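Local coordinates for protein salmonella plasmid virulence: SpvB (Salmonella typhimurium, PDB 6P0X) that acts as a toxin that probably ADP-ribosylates host actin on arginine, through the whole protein of which this chain is the N-terminal domain, at residues D77-V82 with Y113-E118; A90-T95 with T109-Q114. All coordinates share one frame; numbering follows the deposited sequence.

Both contacts use one edge of strand 107-115, whose other neighbour is strand 123-129. Contact 1 (77-82 with 113-118) pairs its C-terminal end with strand 81-83, and contact 2 (90-95 with 109-114) pairs its earlier half with strand 94-96. Strands 81-83 and 94-96 follow one another in the chain. The ranges 113-118 and 109-114 overlap at Tyr113 and Gln114, though contact 2 pairs further back, at Val110 and Thr109. The centres of the two contacts are about 15 Å apart, and lie about 20 and 25 Å from the centre of the chain. Neither contact includes a residue of the acrylic acid pockets, and both belong to the N-terminal domain of the toxin.

Contact 1: D77-V82 with Y113-E118; sequences DGEVLV and YQPRTE
Val82 and Gln114 exchange two backbone hydrogen bonds, Val82 N to Gln114 O at 2.9 Å and Gln114 N to Val82 O at 2.9 Å, which makes them an antiparallel hydrogen-bonded pair. Gln114 O also receives a CA-H...O contact from Leu81 CA at 3.3 Å. The hydrogen bonding runs on past the strand end, where Arg116 N donates to Val80 O at 2.8 Å in a nearly straight bond (169° at the hydrogen). That carbonyl is gripped a second time by a water, which donates to Val80 O and accepts from Thr117 N, so the turn after Pro115 is tied back to Val80. Between these bonds Leu81 and Pro115 form a non-hydrogen-bonded pair; here proline, lacking an N-H, costs the ladder no donor. This is the C-terminal end of strand 107-115 in an antiparallel pairing of the N-terminal domain of SpvB, with strand 81-83 along one edge of it. A second water joins main chain to side chain: it donates to Leu81 O and accepts from Arg116 NH1 at 3.0 Å, lying at the edge of the guanidinium and in its plane. Arg116 reaches it with CG anti to the backbone N (chi1 176°) and a bend at chi3, crossing Val82 at about a right angle, with NH1 4.0 Å from Val82 CG2. Glu79 runs alongside Pro115, its CG 3.9 Å from Pro115 CB; its OE1 accepts from Asp77 N through the syn lone pair, while OE2 is bonded to Tyr122 OH. Gln114 OE1 is taken up by Thr84 OG1. On the buried side Leu81 CB rests 4.2 Å from Tyr113 CD2, and Phe73 meets the Tyr113 ring edge-to-face.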
loop_
_atom_site.group_PDB
_atom_site.type_symbol
_atom_site.label_atom_id
_atom_site.label_comp_id
_atom_site.label_asym_id
_atom_site.label_seq_id
_atom_site.Cartn_x
_atom_site.Cartn_y
_atom_site.Cartn_z
ATOM N N ASP A 77 -7.685 10.635 4.706
ATOM C CA ASP A 77 -7.271 11.916 4.150
ATOM C C ASP A 77 -6.398 12.715 5.113
ATOM O O ASP A 77 -6.271 13.933 4.964
ATOM C CB ASP A 77 -8.499 12.721 3.728
ATOM C CG ASP A 77 -9.262 12.053 2.603
ATOM O OD1 ASP A 77 -8.716 11.972 1.482
ATOM O OD2 ASP A 77 -10.395 11.584 2.846
ATOM N N GLY A 78 -5.784 12.051 6.089
ATOM C CA GLY A 78 -4.944 12.723 7.054
ATOM C C GLY A 78 -5.674 13.436 8.173
ATOM O O GLY A 78 -5.019 14.112 8.977
ATOM N N GLU A 79 -7.000 13.319 8.252
ATOM C CA GLU A 79 -7.756 14.031 9.274
ATOM C C GLU A 79 -7.523 13.403 10.642
ATOM O O GLU A 79 -7.396 12.182 10.770
ATOM C CB GLU A 79 -9.249 14.028 8.937
ATOM C CG GLU A 79 -9.931 12.666 9.065
ATOM C CD GLU A 79 -9.794 11.801 7.820
ATOM O OE1 GLU A 79 -8.735 11.854 7.157
ATOM O OE2 GLU A 79 -10.753 11.060 7.506
ATOM N N VAL A 80 -7.461 14.248 11.671
ATOM C CA VAL A 80 -7.279 13.759 13.033
ATOM C C VAL A 80 -8.524 12.999 13.469
ATOM O O VAL A 80 -9.656 13.468 13.292
ATOM C CB VAL A 80 -6.967 14.920 13.989
ATOM C CG1 VAL A 80 -6.878 14.419 15.423
ATOM C CG2 VAL A 80 -5.667 15.603 13.581
ATOM N N LEU A 81 -8.322 11.820 14.039
ATOM C CA LEU A 81 -9.411 10.946 14.445
ATOM C C LEU A 81 -9.621 10.994 15.954
ATOM O O LEU A 81 -8.755 11.424 16.720
ATOM C CB LEU A 81 -9.140 9.504 14.014
ATOM C CG LEU A 81 -9.023 9.236 12.515
ATOM C CD1 LEU A 81 -8.581 7.795 12.286
ATOM C CD2 LEU A 81 -10.341 9.525 11.816
ATOM N N VAL A 82 -10.801 10.541 16.366
ATOM C CA VAL A 82 -11.156 10.413 17.772
ATOM C C VAL A 82 -12.129 9.249 17.887
ATOM O O VAL A 82 -12.891 8.960 16.957
ATOM C CB VAL A 82 -11.757 11.727 18.329
ATOM C CG1 VAL A 82 -13.073 12.059 17.631
ATOM C CG2 VAL A 82 -11.945 11.644 19.838
ATOM N N TYR A 113 -13.771 4.820 14.992
ATOM C CA TYR A 113 -13.114 6.118 14.992
ATOM C C TYR A 113 -13.771 7.023 13.962
ATOM O O TYR A 113 -14.315 6.554 12.959
ATOM C CB TYR A 113 -11.609 5.996 14.699
ATOM C CG TYR A 113 -10.792 5.523 15.878
ATOM C CD1 TYR A 113 -10.686 4.172 16.190
ATOM C CD2 TYR A 113 -10.131 6.435 16.688
ATOM C CE1 TYR A 113 -9.935 3.747 17.278
ATOM C CE2 TYR A 113 -9.382 6.023 17.772
ATOM C CZ TYR A 113 -9.286 4.680 18.063
ATOM O OH TYR A 113 -8.537 4.286 19.147
ATOM N N GLN A 114 -13.706 8.327 14.212
ATOM C CA GLN A 114 -14.326 9.301 13.326
ATOM C C GLN A 114 -13.504 10.575 13.348
ATOM O O GLN A 114 -12.741 10.810 14.292
ATOM C CB GLN A 114 -15.775 9.575 13.754
ATOM C CG GLN A 114 -15.909 10.323 15.068
ATOM C CD GLN A 114 -17.350 10.451 15.511
ATOM O OE1 GLN A 114 -18.072 9.457 15.579
ATOM N NE2 GLN A 114 -17.777 11.672 15.818
ATOM N N PRO A 115 -13.638 11.431 12.335
ATOM C CA PRO A 115 -12.891 12.695 12.339
ATOM C C PRO A 115 -13.285 13.585 13.509
ATOM O O PRO A 115 -14.462 13.705 13.858
ATOM C CB PRO A 115 -13.258 13.334 10.994
ATOM C CG PRO A 115 -13.716 12.203 10.145
ATOM C CD PRO A 115 -14.355 11.215 11.066
ATOM N N ARG A 116 -12.272 14.192 14.132
ATOM C CA ARG A 116 -12.508 15.056 15.284
ATOM C C ARG A 116 -13.233 16.335 14.880
ATOM O O ARG A 116 -14.179 16.761 15.551
ATOM C CB ARG A 116 -11.180 15.388 15.966
ATOM C CG ARG A 116 -11.312 16.361 17.122
ATOM C CD ARG A 116 -9.965 16.659 17.744
ATOM N NE ARG A 116 -9.573 15.586 18.650
ATOM C CZ ARG A 116 -9.730 15.626 19.968
ATOM N NH1 ARG A 116 -9.346 14.597 20.711
ATOM N NH2 ARG A 116 -10.280 16.688 20.540
ATOM N N THR A 117 -12.797 16.963 13.789
ATOM C CA THR A 117 -13.367 18.230 13.341
ATOM C C THR A 117 -13.752 18.260 11.869
ATOM O O THR A 117 -14.537 19.132 11.479
ATOM C CB THR A 117 -12.401 19.397 13.615
ATOM O OG1 THR A 117 -11.123 19.118 13.027
ATOM C CG2 THR A 117 -12.240 19.628 15.113
ATOM N N GLU A 118 -13.247 17.348 11.048
ATOM C CA GLU A 118 -13.515 17.363 9.618
ATOM C C GLU A 118 -14.821 16.637 9.316
ATOM O O GLU A 118 -15.330 15.855 10.122
ATOM C CB GLU A 118 -12.354 16.709 8.856
ATOM C CG GLU A 118 -11.079 17.535 8.876
ATOM C CD GLU A 118 -11.197 18.815 8.073
ATOM O OE1 GLU A 118 -11.418 18.734 6.845
ATOM O OE2 GLU A 118 -11.165 19.901 8.686
HETATM O O HOH W 1 -10.605 15.853 12.095
HETATM O O HOH W 2 -7.879 12.830 18.827
#

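Contact 2: A90-T95 with T109-Q114; sequences APNPVT and TVTRYQ
An antiparallel strand pair, 94-96 against 107-115, begins just after a turn with a cis peptide between Asn92 and Pro93. Val94 and Val110 form its hydrogen-bonded pair, Val94 N to Val110 O and Val110 N to Val94 O, both at 2.9 Å. Their side chains share a face, Val94 CG2 lying 4.1 Å from Val110 CB. Before the pair, the side chain of Asn92 takes the place a strand backbone would have opposite Arg112, whose backbone also bonds to that of Thr84. A chi1 of -167° turns CG opposite the main-chain N and brings the amide to Arg112: OD1 accepts from Arg112 N at 2.9 Å and ND2 donates to Arg112 O at 3.1 Å. The second bond lies in the Arg112 carbonyl plane, on a lone pair; ND2 is also bonded to Thr84 O. These bonds fix the amide's rotation. The Pro93 ring packs alongside Thr109 and Thr111, with Pro93 CB 3.7 Å from Thr109 CG2. A water links Thr95 OG1 to Thr109 OG1, which is also bonded to Asn130 OD1. The paired carboxamide bonds extend the hydrogen bonding beyond the Val94-Val110 bridge, as when an asparagine imitates a strand backbone entering an antiparallel pairing.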
loop_
_atom_site.group_PDB
_atom_site.type_symbol
_atom_site.label_atom_id
_atom_site.label_comp_id
_atom_site.label_asym_id
_atom_site.label_seq_id
_atom_site.Cartn_x
_atom_site.Cartn_y
_atom_site.Cartn_z
ATOM N N ALA A 90 -25.260 2.308 21.753
ATOM C CA ALA A 90 -24.182 1.956 20.831
ATOM C C ALA A 90 -22.864 1.958 21.587
ATOM O O ALA A 90 -22.096 2.928 21.538
ATOM C CB ALA A 90 -24.138 2.919 19.643
ATOM N N PRO A 91 -22.563 0.878 22.306
ATOM C CA PRO A 91 -21.293 0.814 23.035
ATOM C C PRO A 91 -20.111 0.830 22.080
ATOM O O PRO A 91 -20.177 0.319 20.960
ATOM C CB PRO A 91 -21.384 -0.513 23.797
ATOM C CG PRO A 91 -22.412 -1.312 23.059
ATOM C CD PRO A 91 -23.398 -0.313 22.538
ATOM N N ASN A 92 -19.026 1.440 22.536
ATOM C CA ASN A 92 -17.788 1.492 21.774
ATOM C C ASN A 92 -16.632 1.360 22.756
ATOM O O ASN A 92 -16.492 2.192 23.662
ATOM C CB ASN A 92 -17.691 2.798 20.981
ATOM C CG ASN A 92 -16.593 2.769 19.936
ATOM O OD1 ASN A 92 -16.242 1.711 19.411
ATOM N ND2 ASN A 92 -16.040 3.937 19.628
ATOM N N PRO A 93 -15.778 0.335 22.617
ATOM C CA PRO A 93 -15.742 -0.688 21.563
ATOM C C PRO A 93 -16.773 -1.808 21.725
ATOM O O PRO A 93 -17.451 -1.885 22.751
ATOM C CB PRO A 93 -14.328 -1.258 21.697
ATOM C CG PRO A 93 -14.032 -1.130 23.149
ATOM C CD PRO A 93 -14.688 0.150 23.593
ATOM N N VAL A 94 -16.884 -2.662 20.707
ATOM C CA VAL A 94 -17.697 -3.870 20.771
ATOM C C VAL A 94 -16.781 -5.079 20.604
ATOM O O VAL A 94 -15.617 -4.960 20.223
ATOM C CB VAL A 94 -18.825 -3.890 19.720
ATOM C CG1 VAL A 94 -19.691 -2.654 19.846
ATOM C CG2 VAL A 94 -18.244 -4.001 18.313
ATOM N N THR A 95 -17.319 -6.252 20.915
ATOM C CA THR A 95 -16.619 -7.512 20.700
ATOM C C THR A 95 -17.228 -8.206 19.492
ATOM O O THR A 95 -18.448 -8.383 19.422
ATOM C CB THR A 95 -16.706 -8.411 21.934
ATOM O OG1 THR A 95 -16.058 -7.767 23.038
ATOM C CG2 THR A 95 -16.024 -9.746 21.664
ATOM N N THR A 109 -11.627 -6.938 19.561
ATOM C CA THR A 109 -12.099 -5.672 20.105
ATOM C C THR A 109 -12.128 -4.659 18.969
ATOM O O THR A 109 -11.094 -4.394 18.339
ATOM C CB THR A 109 -11.198 -5.193 21.241
ATOM O OG1 THR A 109 -11.239 -6.138 22.319
ATOM C CG2 THR A 109 -11.654 -3.832 21.745
ATOM N N VAL A 110 -13.311 -4.122 18.679
ATOM C CA VAL A 110 -13.526 -3.260 17.523
ATOM C C VAL A 110 -13.946 -1.889 18.025
ATOM O O VAL A 110 -14.988 -1.753 18.680
ATOM C CB VAL A 110 -14.580 -3.844 16.570
ATOM C CG1 VAL A 110 -14.806 -2.907 15.391
ATOM C CG2 VAL A 110 -14.146 -5.226 16.100
ATOM N N THR A 111 -13.143 -0.877 17.703
ATOM C CA THR A 111 -13.352 0.490 18.165
ATOM C C THR A 111 -13.615 1.382 16.962
ATOM O O THR A 111 -12.784 1.458 16.053
ATOM C CB THR A 111 -12.133 0.996 18.943
ATOM O OG1 THR A 111 -11.783 0.050 19.962
ATOM C CG2 THR A 111 -12.429 2.345 19.583
ATOM N N ARG A 112 -14.756 2.061 16.960
ATOM C CA ARG A 112 -15.073 2.978 15.876
ATOM C C ARG A 112 -14.346 4.303 16.074
ATOM O O ARG A 112 -14.312 4.852 17.179
ATOM C CB ARG A 112 -16.578 3.229 15.806
ATOM C CG ARG A 112 -16.950 4.323 14.818
ATOM C CD ARG A 112 -18.419 4.301 14.448
ATOM N NE ARG A 112 -18.698 5.265 13.390
ATOM C CZ ARG A 112 -19.910 5.701 13.066
ATOM N NH1 ARG A 112 -20.978 5.269 13.727
ATOM N NH2 ARG A 112 -20.052 6.580 12.081
ATOM N N TYR A 113 -13.771 4.820 14.992
ATOM C CA TYR A 113 -13.114 6.118 14.992
ATOM C C TYR A 113 -13.771 7.023 13.962
ATOM O O TYR A 113 -14.315 6.554 12.959
ATOM C CB TYR A 113 -11.609 5.996 14.699
ATOM C CG TYR A 113 -10.792 5.523 15.878
ATOM C CD1 TYR A 113 -10.686 4.172 16.190
ATOM C CD2 TYR A 113 -10.131 6.435 16.688
ATOM C CE1 TYR A 113 -9.935 3.747 17.278
ATOM C CE2 TYR A 113 -9.382 6.023 17.772
ATOM C CZ TYR A 113 -9.286 4.680 18.063
ATOM O OH TYR A 113 -8.537 4.286 19.147
ATOM N N GLN A 114 -13.706 8.327 14.212
ATOM C CA GLN A 114 -14.326 9.301 13.326
ATOM C C GLN A 114 -13.504 10.575 13.348
ATOM O O GLN A 114 -12.741 10.810 14.292
ATOM C CB GLN A 114 -15.775 9.575 13.754
ATOM C CG GLN A 114 -15.909 10.323 15.068
ATOM C CD GLN A 114 -17.350 10.451 15.511
ATOM O OE1 GLN A 114 -18.072 9.457 15.579
ATOM N NE2 GLN A 114 -17.777 11.672 15.818
HETATM O O HOH W 3 -13.452 -7.685 22.903
#